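Local structure of periplasmic sugar-binding protein (Chloroflexus aurantiacus, 4RXU) at residues A[233-236]-A[242-245]. The protein binds D-glucose in the cleft between its two lobes and probably serves as the solute-binding component of an ABC-type sugar transporter. Residues are numbered along the deposited sequence; the frame is centred on the assembly and turned at random.
Sequences ANLT and DKGK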
ATOM      1  N   ALA A 233     -14.378 -18.016  -2.116  1.00 12.59           N
ATOM      2  CA  ALA A 233     -15.479 -17.868  -3.079  1.00 11.85           C
ATOM      3  C   ALA A 233     -15.004 -18.074  -4.519  1.00 11.71           C
ATOM      4  O   ALA A 233     -15.627 -18.794  -5.302  1.00 13.98           O
ATOM      5  CB  ALA A 233     -16.161 -16.511  -2.917  1.00 14.02           C
ATOM      6  N   ASN A 234     -13.892 -17.435  -4.856  1.00 10.89           N
ATOM      7  CA  ASN A 234     -13.295 -17.583  -6.172  1.00 11.65           C
ATOM      8  C   ASN A 234     -12.930 -19.027  -6.485  1.00 12.44           C
ATOM      9  O   ASN A 234     -13.144 -19.482  -7.592  1.00 12.29           O
ATOM     10  CB  ASN A 234     -12.033 -16.746  -6.286  1.00 11.34           C
ATOM     11  CG  ASN A 234     -12.275 -15.248  -6.252  1.00 11.53           C
ATOM     12  OD1 ASN A 234     -11.322 -14.512  -6.093  1.00 10.70           O
ATOM     13  ND2 ASN A 234     -13.504 -14.790  -6.460  1.00 11.93           N
ATOM     14  N   LEU A 235     -12.342 -19.715  -5.505  1.00 10.84           N
ATOM     15  CA  LEU A 235     -11.934 -21.096  -5.686  1.00 11.55           C
ATOM     16  C   LEU A 235     -13.123 -22.040  -5.803  1.00 15.77           C
ATOM     17  O   LEU A 235     -13.086 -22.967  -6.614  1.00 16.21           O
ATOM     18  CB  LEU A 235     -11.003 -21.527  -4.566  1.00 10.76           C
ATOM     19  CG  LEU A 235      -9.599 -20.923  -4.662  1.00 12.72           C
ATOM     20  CD1 LEU A 235      -8.923 -21.138  -3.313  1.00 14.84           C
ATOM     21  CD2 LEU A 235      -8.768 -21.492  -5.824  1.00 16.19           C
ATOM     22  N   THR A 236     -14.181 -21.740  -5.056  1.00 12.91           N
ATOM     23  CA  THR A 236     -15.416 -22.502  -5.116  1.00 13.85           C
ATOM     24  C   THR A 236     -16.084 -22.377  -6.485  1.00 15.97           C
ATOM     25  O   THR A 236     -16.658 -23.339  -6.997  1.00 22.34           O
ATOM     26  CB  THR A 236     -16.349 -22.104  -3.987  1.00 15.16           C
ATOM     27  OG1 THR A 236     -15.738 -22.491  -2.744  1.00 16.02           O
ATOM     28  CG2 THR A 236     -17.699 -22.781  -4.123  1.00 21.06           C
ATOM     29  N   ASP A 242      -9.256 -24.304 -14.096  1.00 17.71           N
ATOM     30  CA  ASP A 242      -8.867 -22.942 -13.719  1.00 15.79           C
ATOM     31  C   ASP A 242      -7.800 -22.894 -12.634  1.00 13.74           C
ATOM     32  O   ASP A 242      -7.450 -21.816 -12.148  1.00 16.40           O
ATOM     33  CB  ASP A 242     -10.096 -22.199 -13.212  1.00 15.32           C
ATOM     34  CG  ASP A 242     -11.212 -22.179 -14.229  1.00 14.39           C
ATOM     35  OD1 ASP A 242     -10.924 -21.962 -15.414  1.00 17.00           O
ATOM     36  OD2 ASP A 242     -12.381 -22.388 -13.847  1.00 22.20           O
ATOM     37  N   LYS A 243      -7.287 -24.061 -12.262  1.00 17.61           N
ATOM     38  CA  LYS A 243      -6.343 -24.169 -11.176  1.00 19.65           C
ATOM     39  C   LYS A 243      -5.043 -24.728 -11.692  1.00 17.94           C
ATOM     40  O   LYS A 243      -4.515 -24.241 -12.692  1.00 19.30           O
ATOM     41  CB  LYS A 243      -6.958 -24.983 -10.043  1.00 18.86           C
ATOM     42  CG  LYS A 243      -8.121 -24.222  -9.447  1.00 19.59           C
ATOM     43  CD  LYS A 243      -8.960 -25.032  -8.516  1.00 19.68           C
ATOM     44  CE  LYS A 243     -10.228 -24.264  -8.213  1.00 23.68           C
ATOM     45  NZ  LYS A 243     -10.982 -24.911  -7.132  1.00 20.90           N
ATOM     46  N   GLY A 244      -4.514 -25.741 -11.017  1.00 22.08           N
ATOM     47  CA  GLY A 244      -3.186 -26.224 -11.305  1.00 20.63           C
ATOM     48  C   GLY A 244      -2.138 -25.232 -10.840  1.00 18.44           C
ATOM     49  O   GLY A 244      -2.024 -24.919  -9.667  1.00 16.84           O
ATOM     50  N   LYS A 245      -1.359 -24.746 -11.780  1.00 15.74           N
ATOM     51  CA  LYS A 245      -0.310 -23.786 -11.467  1.00 17.20           C
ATOM     52  C   LYS A 245      -0.812 -22.382 -11.714  1.00 14.79           C
ATOM     53  O   LYS A 245      -1.030 -21.993 -12.866  1.00 15.71           O
ATOM     54  CB  LYS A 245       0.883 -24.048 -12.351  1.00 17.37           C
ATOM     55  CG  LYS A 245       2.078 -23.190 -12.028  1.00 21.40           C
ATOM     56  CD  LYS A 245       3.306 -23.943 -12.448  1.00 35.07           C
ATOM     57  CE  LYS A 245       4.116 -23.083 -13.360  1.00 31.30           C
ATOM     58  NZ  LYS A 245       5.147 -23.943 -13.986  1.00 43.88           N
TER
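Lys243 reaches back to the last turn of helix 224-237 and places its ammonium on a main-chain carbonyl there, with NZ 2.9 Å from Leu235 O. This is a compact example of a lysine from the following loop folding back to donate to a main-chain carbonyl in the last turn of a helix: carbonyls near a helix end often run short of backbone N-H partners, and a side chain can supply a donor. NZ approaches the oxygen at a C=O...N angle of 130° and from 34° off the carbonyl plane. Favourable alignment with the helix dipole is likely, since the positive group sits at the negative end.

The aliphatic part of the same lysine packs as well. Its CE comes within 3.9 Å of Leu235 CD2, the two side chains running at a slant to one another, so that a single leucine offers both its carbonyl and a methyl group. An extended chain makes the span possible: with CG anti to the carbonyl carbon (chi1 -66°) and the chain extended beyond CG, Lys243 bridges backbones whose nearest CA atoms, those of Leu235 and Lys243, are 8.4 Å apart.

The stronger partner of the ammonium is Asp266, through a salt bridge to OD2; the carbonyl of Leu235 shares the same nitrogen. Replacing the lysine with a methionine would probably leave Leu235 O without this donor and the Asp266 carboxylate without this positive mate.

Further out, Leu235 packs on Ala262 and Phe263 of helix 253-264, while Lys243 also touches Val269 of strand 269-274. The contact thus ties the end of helix 224-237 to the loop leading into strand 246-249, an alpha-to-beta connection in the lobe built on the four-stranded parallel sheet, with helix 253-264 and edge strand 269-274 alongside.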